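Long-range contacts in peroxisomal acyl-coenzyme A oxidase 1 (Arabidopsis thaliana, PDB 1W07), which oxidises long- and medium-chain acyl-CoAs to 2-trans-enoyl-CoAs in peroxisomal beta-oxidation, using FAD and passing the electrons to oxygen to give hydrogen peroxide: residues C376-K381 / V428-Q433; L383-T388 / A415-A420; V434-M439 / G511-L516; V452-Y457 / I524-L529. The protein carries 1 engineered substitution. All coordinates share one frame; numbering follows the deposited sequence. Where two conformers were deposited one is given.

Contact 1 of 4, residues C376-K381 / V428-Q433; sequences CTAGLK and VVLQLQ. With FAD (flavin-adenine dinucleotide), chain I.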
loop_
_atom_site.group_PDB
_atom_site.type_symbol
_atom_site.label_atom_id
_atom_site.label_comp_id
_atom_site.label_asym_id
_atom_site.label_seq_id
_atom_site.Cartn_x
_atom_site.Cartn_y
_atom_site.Cartn_z
ATOM N N CYS B 376 19.717 3.147 -17.352
ATOM C CA CYS B 376 19.879 2.273 -16.190
ATOM C C CYS B 376 19.436 2.957 -14.916
ATOM O O CYS B 376 18.624 2.419 -14.154
ATOM C CB CYS B 376 21.355 1.861 -16.029
ATOM S SG CYS B 376 21.982 0.697 -17.249
ATOM N N THR B 377 19.972 4.154 -14.667
ATOM C CA THR B 377 19.633 4.896 -13.466
ATOM C C THR B 377 18.130 5.153 -13.368
ATOM O O THR B 377 17.526 4.852 -12.349
ATOM C CB THR B 377 20.366 6.243 -13.391
ATOM O OG1 THR B 377 20.127 6.999 -14.585
ATOM C CG2 THR B 377 21.841 6.020 -13.237
ATOM N N ALA B 378 17.526 5.690 -14.429
ATOM C CA ALA B 378 16.095 5.973 -14.413
ATOM C C ALA B 378 15.261 4.715 -14.161
ATOM O O ALA B 378 14.340 4.711 -13.331
ATOM C CB ALA B 378 15.659 6.642 -15.735
ATOM N N GLY B 379 15.600 3.654 -14.888
ATOM C CA GLY B 379 14.887 2.395 -14.756
ATOM C C GLY B 379 15.051 1.730 -13.406
ATOM O O GLY B 379 14.091 1.180 -12.851
ATOM N N LEU B 380 16.267 1.776 -12.873
ATOM C CA LEU B 380 16.528 1.168 -11.573
ATOM C C LEU B 380 15.844 1.947 -10.477
ATOM O O LEU B 380 15.372 1.364 -9.515
ATOM C CB LEU B 380 18.034 1.093 -11.306
ATOM C CG LEU B 380 18.821 0.086 -12.156
ATOM C CD1 LEU B 380 20.309 0.126 -11.784
ATOM C CD2 LEU B 380 18.226 -1.303 -11.942
ATOM N N LYS B 381 15.805 3.268 -10.620
ATOM C CA LYS B 381 15.147 4.121 -9.633
ATOM C C LYS B 381 13.678 3.715 -9.599
ATOM O O LYS B 381 13.095 3.545 -8.529
ATOM C CB LYS B 381 15.298 5.608 -10.012
ATOM C CG LYS B 381 14.665 6.593 -9.030
ATOM C CD LYS B 381 13.173 6.736 -9.271
ATOM C CE LYS B 381 12.545 7.771 -8.357
ATOM N NZ LYS B 381 11.077 7.867 -8.576
ATOM N N VAL B 428 6.364 5.598 -13.730
ATOM C CA VAL B 428 5.928 5.119 -15.029
ATOM C C VAL B 428 6.560 5.970 -16.123
ATOM O O VAL B 428 6.984 5.453 -17.167
ATOM C CB VAL B 428 4.400 5.163 -15.143
ATOM C CG1 VAL B 428 3.965 4.862 -16.562
ATOM C CG2 VAL B 428 3.795 4.159 -14.178
ATOM N N VAL B 429 6.629 7.277 -15.889
ATOM C CA VAL B 429 7.242 8.169 -16.854
ATOM C C VAL B 429 8.711 7.781 -17.048
ATOM O O VAL B 429 9.203 7.749 -18.174
ATOM C CB VAL B 429 7.163 9.639 -16.386
ATOM C CG1 VAL B 429 7.949 10.520 -17.336
ATOM C CG2 VAL B 429 5.710 10.094 -16.333
ATOM N N LEU B 430 9.414 7.483 -15.954
ATOM C CA LEU B 430 10.825 7.107 -16.043
ATOM C C LEU B 430 11.053 5.833 -16.855
ATOM O O LEU B 430 12.014 5.745 -17.618
ATOM C CB LEU B 430 11.432 6.937 -14.638
ATOM C CG LEU B 430 11.626 8.240 -13.868
ATOM C CD1 LEU B 430 11.994 7.970 -12.406
ATOM C CD2 LEU B 430 12.703 9.055 -14.563
ATOM N N GLN B 431 10.169 4.851 -16.690
ATOM C CA GLN B 431 10.293 3.596 -17.415
ATOM C C GLN B 431 10.025 3.792 -18.906
ATOM O O GLN B 431 10.519 3.029 -19.739
ATOM C CB GLN B 431 9.344 2.538 -16.839
ATOM C CG GLN B 431 9.792 1.946 -15.485
ATOM C CD GLN B 431 11.078 1.124 -15.573
ATOM O OE1 GLN B 431 11.760 1.113 -16.599
ATOM N NE2 GLN B 431 11.414 0.433 -14.485
ATOM N N LEU B 432 9.254 4.818 -19.253
ATOM C CA LEU B 432 8.975 5.086 -20.660
ATOM C C LEU B 432 10.237 5.613 -21.328
ATOM O O LEU B 432 10.470 5.384 -22.514
ATOM C CB LEU B 432 7.832 6.099 -20.793
ATOM C CG LEU B 432 6.444 5.542 -20.430
ATOM C CD1 LEU B 432 5.431 6.675 -20.361
ATOM C CD2 LEU B 432 6.037 4.506 -21.466
ATOM N N GLN B 433 11.057 6.320 -20.561
ATOM C CA GLN B 433 12.307 6.848 -21.088
ATOM C C GLN B 433 13.219 5.669 -21.403
ATOM O O GLN B 433 13.906 5.660 -22.429
ATOM C CB GLN B 433 12.969 7.775 -20.064
ATOM C CG GLN B 433 12.401 9.190 -20.072
ATOM C CD GLN B 433 12.671 9.948 -18.783
ATOM O OE1 GLN B 433 13.741 9.821 -18.178
ATOM N NE2 GLN B 433 11.706 10.755 -18.366
HETATM P PA FAD I . 2.447 13.409 -13.038
HETATM O O1A FAD I . 3.748 13.377 -13.741
HETATM O O2A FAD I . 1.497 14.488 -13.384
HETATM O O5B FAD I . 1.737 11.979 -13.228
HETATM C C5B FAD I . 0.413 11.742 -12.743
HETATM C C4B FAD I . -0.153 10.464 -13.370
HETATM O O4B FAD I . -0.113 10.632 -14.800
HETATM C C3B FAD I . 0.726 9.253 -13.045
HETATM O O3B FAD I . -0.059 8.059 -13.107
HETATM C C2B FAD I . 1.746 9.285 -14.181
HETATM O O2B FAD I . 2.221 7.965 -14.456
HETATM C C1B FAD I . 0.851 9.716 -15.346
HETATM N N9A FAD I . 1.645 10.351 -16.423
HETATM C C8A FAD I . 2.141 11.589 -16.411
HETATM N N7A FAD I . 2.804 11.817 -17.545
HETATM C C5A FAD I . 2.736 10.715 -18.285
HETATM C C6A FAD I . 3.216 10.369 -19.542
HETATM N N6A FAD I . 3.991 11.196 -20.236
HETATM N N1A FAD I . 2.915 9.099 -20.047
HETATM C C2A FAD I . 2.153 8.209 -19.282
HETATM N N3A FAD I . 1.724 8.570 -18.086
HETATM C C4A FAD I . 1.991 9.784 -17.574
HETATM N N1 FAD I . 9.596 19.047 -6.124
HETATM C C2 FAD I . 10.585 20.034 -6.015
HETATM O O2 FAD I . 10.802 20.793 -6.957
HETATM N N3 FAD I . 11.306 20.151 -4.817
HETATM C C4 FAD I . 11.036 19.294 -3.744
HETATM O O4 FAD I . 11.700 19.385 -2.710
HETATM C C4X FAD I . 10.036 18.332 -3.855
HETATM N N5 FAD I . 9.698 17.518 -2.763
HETATM C C5X FAD I . 8.684 16.561 -2.857
HETATM C C6 FAD I . 8.290 15.847 -1.731
HETATM C C7 FAD I . 7.207 14.980 -1.796
HETATM C C7M FAD I . 6.795 14.224 -0.533
HETATM C C8 FAD I . 6.513 14.819 -3.001
HETATM C C8M FAD I . 5.317 13.869 -3.101
HETATM C C9 FAD I . 6.919 15.527 -4.126
HETATM C C9A FAD I . 8.001 16.400 -4.068
HETATM N N10 FAD I . 8.375 17.174 -5.175
HETATM C C10 FAD I . 9.325 18.201 -5.040
HETATM C "C1'" FAD I . 7.697 17.011 -6.486
HETATM C "C2'" FAD I . 8.219 15.757 -7.192
HETATM O "O2'" FAD I . 9.644 15.809 -7.292
HETATM C "C3'" FAD I . 7.624 15.521 -8.584
HETATM O "O3'" FAD I . 7.888 16.654 -9.415
HETATM C "C4'" FAD I . 6.113 15.280 -8.548
HETATM O "O4'" FAD I . 5.726 14.561 -7.374
HETATM C "C5'" FAD I . 5.704 14.492 -9.793
HETATM O "O5'" FAD I . 4.336 14.095 -9.704
HETATM P P FAD I . 3.228 14.737 -10.672
HETATM O O1P FAD I . 2.157 15.272 -9.805
HETATM O O2P FAD I . 3.897 15.650 -11.625
HETATM O O3P FAD I . 2.693 13.437 -11.450
#

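Contact 2 of 4, residues L383-T388 / A415-A420; sequences LTTTAT and AVYVPA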
loop_
_atom_site.group_PDB
_atom_site.type_symbol
_atom_site.label_atom_id
_atom_site.label_comp_id
_atom_site.label_asym_id
_atom_site.label_seq_id
_atom_site.Cartn_x
_atom_site.Cartn_y
_atom_site.Cartn_z
ATOM N N LEU B 383 12.265 0.789 -10.785
ATOM C CA LEU B 383 12.108 -0.590 -10.367
ATOM C C LEU B 383 12.214 -0.792 -8.857
ATOM O O LEU B 383 11.317 -1.351 -8.240
ATOM C CB LEU B 383 13.136 -1.476 -11.078
ATOM C CG LEU B 383 12.877 -2.987 -10.973
ATOM C CD1 LEU B 383 11.868 -3.387 -12.038
ATOM C CD2 LEU B 383 14.170 -3.764 -11.169
ATOM N N THR B 384 13.306 -0.324 -8.263
ATOM C CA THR B 384 13.540 -0.485 -6.828
ATOM C C THR B 384 12.544 0.237 -5.930
ATOM O O THR B 384 12.123 -0.314 -4.900
ATOM C CB THR B 384 14.973 -0.063 -6.434
ATOM O OG1 THR B 384 15.164 1.339 -6.691
ATOM C CG2 THR B 384 15.992 -0.848 -7.254
ATOM N N THR B 385 12.160 1.465 -6.294
ATOM C CA THR B 385 11.217 2.209 -5.462
ATOM C C THR B 385 9.855 1.565 -5.477
ATOM O O THR B 385 9.199 1.474 -4.446
ATOM C CB THR B 385 11.078 3.682 -5.898
ATOM O OG1 THR B 385 10.722 3.750 -7.281
ATOM C CG2 THR B 385 12.373 4.416 -5.674
ATOM N N THR B 386 9.414 1.132 -6.653
ATOM C CA THR B 386 8.122 0.477 -6.790
ATOM C C THR B 386 8.158 -0.812 -5.976
ATOM O O THR B 386 7.280 -1.064 -5.145
ATOM C CB THR B 386 7.836 0.171 -8.288
ATOM O OG1 THR B 386 7.675 1.414 -8.984
ATOM C CG2 THR B 386 6.578 -0.700 -8.454
ATOM N N ALA B 387 9.181 -1.635 -6.185
ATOM C CA ALA B 387 9.259 -2.910 -5.461
ATOM C C ALA B 387 9.340 -2.706 -3.956
ATOM O O ALA B 387 8.743 -3.471 -3.197
ATOM C CB ALA B 387 10.465 -3.725 -5.936
ATOM N N THR B 388 10.059 -1.670 -3.527
ATOM C CA THR B 388 10.238 -1.395 -2.097
ATOM C C THR B 388 8.954 -0.927 -1.433
ATOM O O THR B 388 8.596 -1.419 -0.356
ATOM C CB THR B 388 11.377 -0.370 -1.879
ATOM O OG1 THR B 388 12.596 -0.937 -2.373
ATOM C CG2 THR B 388 11.544 -0.019 -0.383
ATOM N N ALA B 415 4.293 5.092 4.625
ATOM C CA ALA B 415 3.893 6.457 4.309
ATOM C C ALA B 415 5.107 7.353 4.045
ATOM O O ALA B 415 5.111 8.129 3.090
ATOM C CB ALA B 415 3.047 7.016 5.455
ATOM N N VAL B 416 6.149 7.242 4.862
ATOM C CA VAL B 416 7.312 8.093 4.661
ATOM C C VAL B 416 8.104 7.703 3.406
ATOM O O VAL B 416 8.735 8.558 2.767
ATOM C CB VAL B 416 8.240 8.072 5.901
ATOM C CG1 VAL B 416 9.073 6.792 5.935
ATOM C CG2 VAL B 416 9.119 9.312 5.906
ATOM N N TYR B 417 8.048 6.423 3.031
ATOM C CA TYR B 417 8.783 5.946 1.858
ATOM C C TYR B 417 8.136 6.193 0.480
ATOM O O TYR B 417 8.849 6.531 -0.476
ATOM C CB TYR B 417 9.077 4.444 1.966
ATOM C CG TYR B 417 9.938 3.964 0.816
ATOM C CD1 TYR B 417 11.314 4.224 0.804
ATOM C CD2 TYR B 417 9.369 3.374 -0.320
ATOM C CE1 TYR B 417 12.091 3.923 -0.299
ATOM C CE2 TYR B 417 10.152 3.072 -1.442
ATOM C CZ TYR B 417 11.511 3.351 -1.419
ATOM O OH TYR B 417 12.312 3.041 -2.496
ATOM N N VAL B 418 6.810 6.020 0.379
ATOM C CA VAL B 418 6.075 6.157 -0.885
ATOM C C VAL B 418 6.378 7.327 -1.798
ATOM O O VAL B 418 6.245 7.210 -3.022
ATOM C CB VAL B 418 4.528 6.121 -0.706
ATOM C CG1 VAL B 418 4.083 4.701 -0.530
ATOM C CG2 VAL B 418 4.088 6.973 0.455
ATOM N N PRO B 419 6.753 8.465 -1.234
ATOM C CA PRO B 419 7.054 9.597 -2.127
ATOM C C PRO B 419 8.177 9.218 -3.112
ATOM O O PRO B 419 8.328 9.843 -4.168
ATOM C CB PRO B 419 7.495 10.679 -1.160
ATOM C CG PRO B 419 6.684 10.399 0.049
ATOM C CD PRO B 419 6.775 8.905 0.174
ATOM N N ALA B 420 8.968 8.213 -2.757
ATOM C CA ALA B 420 10.076 7.761 -3.601
ATOM C C ALA B 420 9.599 7.361 -5.004
ATOM O O ALA B 420 10.366 7.412 -5.966
ATOM C CB ALA B 420 10.800 6.586 -2.940
#

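Contact 3 of 4, residues V434-M439 / G511-L516; sequences VARFLM and GFQELL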
loop_
_atom_site.group_PDB
_atom_site.type_symbol
_atom_site.label_atom_id
_atom_site.label_comp_id
_atom_site.label_asym_id
_atom_site.label_seq_id
_atom_site.Cartn_x
_atom_site.Cartn_y
_atom_site.Cartn_z
ATOM N N VAL B 434 13.222 4.668 -20.527
ATOM C CA VAL B 434 14.046 3.480 -20.746
ATOM C C VAL B 434 13.559 2.787 -22.014
ATOM O O VAL B 434 14.359 2.355 -22.843
ATOM C CB VAL B 434 13.951 2.495 -19.551
ATOM C CG1 VAL B 434 14.687 1.186 -19.876
ATOM C CG2 VAL B 434 14.552 3.135 -18.308
ATOM N N ALA B 435 12.241 2.684 -22.162
ATOM C CA ALA B 435 11.651 2.041 -23.336
ATOM C C ALA B 435 12.138 2.734 -24.608
ATOM O O ALA B 435 12.533 2.068 -25.567
ATOM C CB ALA B 435 10.129 2.085 -23.255
ATOM N N ARG B 436 12.110 4.064 -24.626
ATOM C CA ARG B 436 12.586 4.790 -25.802
ATOM C C ARG B 436 14.047 4.420 -26.082
ATOM O O ARG B 436 14.424 4.197 -27.226
ATOM C CB ARG B 436 12.467 6.300 -25.591
ATOM C CG ARG B 436 11.047 6.836 -25.618
ATOM C CD ARG B 436 11.054 8.350 -25.525
ATOM N NE ARG B 436 9.729 8.914 -25.300
ATOM C CZ ARG B 436 8.751 8.971 -26.202
ATOM N NH1 ARG B 436 8.919 8.500 -27.432
ATOM N NH2 ARG B 436 7.591 9.517 -25.865
ATOM N N PHE B 437 14.861 4.359 -25.033
ATOM C CA PHE B 437 16.271 4.001 -25.169
ATOM C C PHE B 437 16.416 2.589 -25.745
ATOM O O PHE B 437 17.260 2.338 -26.611
ATOM C CB PHE B 437 16.962 4.075 -23.802
ATOM C CG PHE B 437 18.363 3.528 -23.794
ATOM C CD1 PHE B 437 19.398 4.224 -24.406
ATOM C CD2 PHE B 437 18.645 2.306 -23.186
ATOM C CE1 PHE B 437 20.694 3.718 -24.419
ATOM C CE2 PHE B 437 19.944 1.784 -23.192
ATOM C CZ PHE B 437 20.971 2.495 -23.811
ATOM N N LEU B 438 15.585 1.671 -25.260
ATOM C CA LEU B 438 15.630 0.297 -25.731
ATOM C C LEU B 438 15.212 0.220 -27.186
ATOM O O LEU B 438 15.809 -0.524 -27.964
ATOM C CB LEU B 438 14.722 -0.605 -24.881
ATOM C CG LEU B 438 15.202 -0.887 -23.443
ATOM C CD1 LEU B 438 14.146 -1.709 -22.710
ATOM C CD2 LEU B 438 16.548 -1.622 -23.476
ATOM N N MET B 439 14.191 0.992 -27.556
ATOM C CA MET B 439 13.711 0.999 -28.935
ATOM C C MET B 439 14.780 1.531 -29.884
ATOM O O MET B 439 14.947 1.011 -30.985
ATOM C CB MET B 439 12.432 1.833 -29.057
ATOM C CG MET B 439 11.204 1.214 -28.389
ATOM S SD MET B 439 10.788 -0.449 -28.970
ATOM C CE MET B 439 11.539 -1.466 -27.650
ATOM N N GLY B 511 2.144 5.037 -32.648
ATOM C CA GLY B 511 2.309 3.642 -32.276
ATOM C C GLY B 511 2.883 3.509 -30.871
ATOM O O GLY B 511 2.469 2.644 -30.095
ATOM N N PHE B 512 3.843 4.370 -30.550
ATOM C CA PHE B 512 4.486 4.366 -29.242
ATOM C C PHE B 512 3.429 4.590 -28.158
ATOM O O PHE B 512 3.433 3.905 -27.132
ATOM C CB PHE B 512 5.540 5.474 -29.164
ATOM C CG PHE B 512 6.483 5.337 -27.991
ATOM C CD1 PHE B 512 7.653 4.593 -28.107
ATOM C CD2 PHE B 512 6.193 5.935 -26.767
ATOM C CE1 PHE B 512 8.516 4.441 -27.033
ATOM C CE2 PHE B 512 7.055 5.791 -25.672
ATOM C CZ PHE B 512 8.217 5.044 -25.803
ATOM N N GLN B 513 2.529 5.549 -28.391
ATOM C CA GLN B 513 1.464 5.877 -27.444
ATOM C C GLN B 513 0.447 4.747 -27.306
ATOM O O GLN B 513 -0.067 4.483 -26.215
ATOM C CB GLN B 513 0.746 7.162 -27.876
ATOM C CG GLN B 513 1.604 8.421 -27.768
ATOM C CD GLN B 513 2.259 8.586 -26.396
ATOM O OE1 GLN B 513 1.605 8.459 -25.359
ATOM N NE2 GLN B 513 3.553 8.888 -26.391
ATOM N N GLU B 514 0.153 4.085 -28.420
ATOM C CA GLU B 514 -0.790 2.976 -28.421
ATOM C C GLU B 514 -0.245 1.795 -27.605
ATOM O O GLU B 514 -0.989 1.145 -26.870
ATOM C CB GLU B 514 -1.043 2.531 -29.866
ATOM C CG GLU B 514 -2.097 1.444 -30.042
ATOM C CD GLU B 514 -3.454 1.852 -29.500
ATOM O OE1 GLU B 514 -3.795 3.046 -29.599
ATOM O OE2 GLU B 514 -4.182 0.979 -28.981
ATOM N N LEU B 515 1.053 1.529 -27.728
ATOM C CA LEU B 515 1.667 0.406 -27.035
ATOM C C LEU B 515 2.394 0.769 -25.737
ATOM O O LEU B 515 3.270 0.022 -25.284
ATOM C CB LEU B 515 2.631 -0.304 -27.987
ATOM C CG LEU B 515 2.062 -0.744 -29.345
ATOM C CD1 LEU B 515 3.168 -1.342 -30.174
ATOM C CD2 LEU B 515 0.955 -1.764 -29.159
ATOM N N LEU B 516 2.031 1.892 -25.126
ATOM C CA LEU B 516 2.687 2.332 -23.892
ATOM C C LEU B 516 2.793 1.251 -22.835
ATOM O O LEU B 516 3.865 1.057 -22.264
ATOM C CB LEU B 516 1.976 3.543 -23.275
ATOM C CG LEU B 516 2.298 4.936 -23.810
ATOM C CD1 LEU B 516 1.730 5.966 -22.859
ATOM C CD2 LEU B 516 3.800 5.135 -23.936
#

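Contact 4 of 4, residues V452-Y457 / I524-L529; sequences VGTTAY and IAHCQL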
loop_
_atom_site.group_PDB
_atom_site.type_symbol
_atom_site.label_atom_id
_atom_site.label_comp_id
_atom_site.label_asym_id
_atom_site.label_seq_id
_atom_site.Cartn_x
_atom_site.Cartn_y
_atom_site.Cartn_z
ATOM N N VAL B 452 26.963 -2.344 -25.985
ATOM C CA VAL B 452 27.859 -2.693 -24.887
ATOM C C VAL B 452 27.133 -2.424 -23.566
ATOM O O VAL B 452 25.910 -2.279 -23.543
ATOM C CB VAL B 452 29.146 -1.869 -24.963
ATOM N N GLY B 453 27.883 -2.362 -22.473
ATOM C CA GLY B 453 27.287 -2.094 -21.178
ATOM C C GLY B 453 26.192 -3.066 -20.783
ATOM O O GLY B 453 26.333 -4.280 -20.949
ATOM N N THR B 454 25.095 -2.520 -20.261
ATOM C CA THR B 454 23.965 -3.335 -19.817
ATOM C C THR B 454 23.051 -3.785 -20.947
ATOM O O THR B 454 22.082 -4.501 -20.707
ATOM C CB THR B 454 23.104 -2.587 -18.769
ATOM O OG1 THR B 454 22.638 -1.347 -19.320
ATOM C CG2 THR B 454 23.912 -2.310 -17.520
ATOM N N THR B 455 23.356 -3.369 -22.172
ATOM C CA THR B 455 22.551 -3.748 -23.334
ATOM C C THR B 455 23.366 -4.622 -24.290
ATOM O O THR B 455 22.935 -4.918 -25.403
ATOM C CB THR B 455 22.055 -2.498 -24.103
ATOM O OG1 THR B 455 23.181 -1.753 -24.588
ATOM C CG2 THR B 455 21.236 -1.601 -23.190
ATOM N N ALA B 456 24.545 -5.043 -23.845
ATOM C CA ALA B 456 25.414 -5.878 -24.665
ATOM C C ALA B 456 24.696 -7.150 -25.107
ATOM O O ALA B 456 24.843 -7.597 -26.247
ATOM C CB ALA B 456 26.676 -6.230 -23.889
ATOM N N TYR B 457 23.909 -7.726 -24.205
ATOM C CA TYR B 457 23.185 -8.947 -24.521
ATOM C C TYR B 457 22.294 -8.758 -25.731
ATOM O O TYR B 457 22.027 -9.703 -26.470
ATOM C CB TYR B 457 22.336 -9.381 -23.319
ATOM C CG TYR B 457 21.102 -8.528 -23.083
ATOM C CD1 TYR B 457 19.839 -8.956 -23.498
ATOM C CD2 TYR B 457 21.198 -7.293 -22.447
ATOM C CE1 TYR B 457 18.698 -8.172 -23.284
ATOM C CE2 TYR B 457 20.065 -6.496 -22.228
ATOM C CZ TYR B 457 18.820 -6.941 -22.649
ATOM O OH TYR B 457 17.716 -6.142 -22.450
ATOM N N ILE B 524 10.723 -2.773 -17.884
ATOM C CA ILE B 524 10.812 -3.382 -16.560
ATOM C C ILE B 524 11.610 -4.673 -16.635
ATOM O O ILE B 524 12.446 -4.931 -15.767
ATOM C CB ILE B 524 9.402 -3.676 -15.974
ATOM C CG1 ILE B 524 8.784 -2.360 -15.477
ATOM C CG2 ILE B 524 9.492 -4.728 -14.853
ATOM C CD1 ILE B 524 7.338 -2.486 -15.107
ATOM N N ALA B 525 11.358 -5.484 -17.665
ATOM C CA ALA B 525 12.091 -6.752 -17.834
ATOM C C ALA B 525 13.583 -6.471 -17.999
ATOM O O ALA B 525 14.416 -7.201 -17.476
ATOM C CB ALA B 525 11.556 -7.543 -19.058
ATOM N N HIS B 526 13.922 -5.405 -18.718
ATOM C CA HIS B 526 15.316 -5.033 -18.909
ATOM C C HIS B 526 15.953 -4.670 -17.568
ATOM O O HIS B 526 17.026 -5.155 -17.229
ATOM C CB HIS B 526 15.417 -3.843 -19.855
ATOM C CG HIS B 526 16.812 -3.328 -20.021
ATOM N ND1 HIS B 526 17.791 -4.023 -20.699
ATOM C CD2 HIS B 526 17.389 -2.174 -19.610
ATOM C CE1 HIS B 526 18.907 -3.319 -20.698
ATOM N NE2 HIS B 526 18.690 -2.192 -20.047
ATOM N N CYS B 527 15.285 -3.820 -16.794
ATOM C CA CYS B 527 15.791 -3.421 -15.477
ATOM C C CYS B 527 15.955 -4.605 -14.530
ATOM O O CYS B 527 16.897 -4.625 -13.729
ATOM C CB CYS B 527 14.861 -2.403 -14.831
ATOM S SG CYS B 527 14.777 -0.879 -15.751
ATOM N N GLN B 528 15.046 -5.581 -14.600
ATOM C CA GLN B 528 15.136 -6.753 -13.727
ATOM C C GLN B 528 16.360 -7.578 -14.099
ATOM O O GLN B 528 17.055 -8.099 -13.225
ATOM C CB GLN B 528 13.858 -7.605 -13.824
ATOM C CG GLN B 528 12.627 -6.908 -13.234
ATOM C CD GLN B 528 11.325 -7.657 -13.477
ATOM O OE1 GLN B 528 11.188 -8.400 -14.452
ATOM N NE2 GLN B 528 10.340 -7.421 -12.616
ATOM N N LEU B 529 16.615 -7.700 -15.398
ATOM C CA LEU B 529 17.785 -8.438 -15.875
ATOM C C LEU B 529 19.031 -7.798 -15.262
ATOM O O LEU B 529 19.915 -8.494 -14.779
ATOM C CB LEU B 529 17.872 -8.363 -17.397
ATOM C CG LEU B 529 19.213 -8.741 -18.036
ATOM C CD1 LEU B 529 19.571 -10.203 -17.758
ATOM C CD2 LEU B 529 19.119 -8.481 -19.530
HETATM O O HOH W 1 20.632 0.250 -19.785
#

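Contact 1 of 4, residues C376-K381 / V428-Q433
The carboxamide of Gln431 lays one face against the backbone of Gly379, whose CA sits 3.8 Å from Gln431 OE1. Gly379 O is 3.2 Å from Gln431 NE2 and stands above the plane of the amide. The other flat group is the adenine of FAD, met by the far side of helix 427-443: Val429 CG2 lies over its face, 3.6 Å from FAD C5A, and Leu432 CD1 comes obliquely at the rim, 3.5 Å from FAD N1A. Between the helices, Leu430 fills the groove. Its CD2 meets Ala378 CB at 4.0 Å, while its CD1 is crossed at about a right angle by Lys381, with Lys381 CD 3.6 Å away. The lysine chain bends at chi2 (-82°), and its buried amine is held by Ala420 O, Tyr423 O, Gly425 O and Asn427 OD1, beside the probable proton acceptor Glu424. With Ala378 and Gly379 at the interface, the helix axes approach to 8.2 Å, running roughly antiparallel, 145° between their directions. Phe313 of the second subunit also packs on Val429. This is a tight helix pair of the alpha-helical C-terminal region of the acyl-CoA dehydrogenase/oxidase fold, one side of which lines the adenine pocket of FAD at the subunit interface.

Contact 2 of 4, residues L383-T388 / A415-A420
Tyr417 of segment 415-420 drives its ring into the side of helix 370-398, where Thr385 and Thr388 receive it. From CB, a chi1 of -175° swings CG away from the backbone N and carries the ring across to the other segment. At CD2 the methyl of Thr388 is near, and further out this CG2 lies over the face, 3.8 Å from the centroid of the Tyr417 ring in a CH-pi contact 23° off the normal. Ala420 CB covers the opposite face, toward the rim. Tyr417 CE2 has Thr385 O at the ring edge, 3.5 Å away. The tip, Tyr417 OH, meets Thr385 CA at 3.3 Å and Thr385 CG2 at 3.5 Å. Thr385 CG2 also touches Ala420 CB at 3.8 Å. Thr388 OG1 donates to Thr384 O (2.6 Å), which fixes the rotation that turns its methyl to the ring. An alanine in place of Tyr417 would remove the ring and is likely to leave a gap between the methyls of Thr388 and Ala420. Around the contact, Ala292 and Ala295 of helix 278-309 pack on the ring, Phe344 of helix 328-363 backs Thr388, and Tyr404 of the second subunit packs against Val418 and Pro419.

Contact 3 of 4, residues V434-M439 / G511-L516
Arg436 lays its guanidinium flat over the ring of Phe512, the planes only 10° apart and the centres 4.1 Å from each other, a stacked cation-pi pair. Phe512 CE2 sits under the middle of the guanidinium, 3.6 Å from Arg436 CZ. The aliphatic part of the arginine shares the same ring, with Arg436 CG 3.4 Å from Phe512 CZ. Two further residues of helix 427-443 meet the ring: Met439 CG lies at its edge, 4.4 Å from Phe512 CE1, and Ala435 CB approaches Phe512 CZ to 4.3 Å. A chi1 of -166°, with CG turned opposite the backbone N, sends the phenylalanine ring out toward helix 427-443. Here that helix meets the C-terminal helices of the acyl-CoA oxidase fold at a break between two of them: Leu515 leaves helical geometry after helix 508-514 and occupies the N-cap position of helix 516-538. Replacing Phe512 by a serine would probably leave the guanidinium without its stacking surface and less firmly held. Farther out, Glu509 accepts a hydrogen bond from Gln513 NE2 and forms a long, weak ion pair with Arg436 NH2. Leu519 packs on both Ala435 and Phe512, and Tyr327 of the second subunit rests against Gln513.

Contact 4 of 4, residues V452-Y457 / I524-L529
Residues 452-457 form a tight turn opposite one regular run of helix 516-538, with Thr455 and His526 the nearest CA pair at 8.6 Å. Gly453 takes a positive phi (56°), and Val452 O accepts hydrogen bonds from Thr455 N and from Thr455 OG1, the latter at 3.0 Å in the carbonyl plane. A short 3-10 segment then points Tyr457 at the helix. Tyr457 OH is hydrogen-bonded to His526 ND1 at 2.7 Å; the rings meet edge to edge, neither over the other, planes 24° apart. Over one face of the tyrosine comes Leu529 CD2, 3.5 Å from the centroid of the Tyr457 ring. A trans chi1 (175°) extends the imidazole from its helix to a place between the threonines and the tyrosine. His526 CE1 lies 3.4 Å from Thr454 O and 3.8 Å from Thr455 CG2. At the NE2 edge, in the plane of the imidazole, a water lies 3.1 Å from His526 NE2 and 2.6 Å from Thr454 OG1, and that hydroxyl also bonds Glu372 of helix 370-398. Each imidazole nitrogen thus has a polar partner, which fixes the ring's rotation; either tyrosine or histidine could donate, and the chain through water to Glu372 would probably influence which nitrogen is protonated.

Helix 370-398 supplies the first segments of contacts 1 and 2. Contact 2 closes first, when the chain returns at 415-420; it is nested in the larger loop that contact 1 closes at 428-433, and the lysine of contact 1 also ties the two together. Helix 427-443 then runs on into contact 3, and the turn that follows opens contact 4. The chain returns at 511-516 to close contact 3 and at 524-529 to close contact 4, so these two cross. Together they bind the C-alpha1 helices and the following turn to the C-terminal helices, with Leu383 and Gly379 packing directly on helix 516-538.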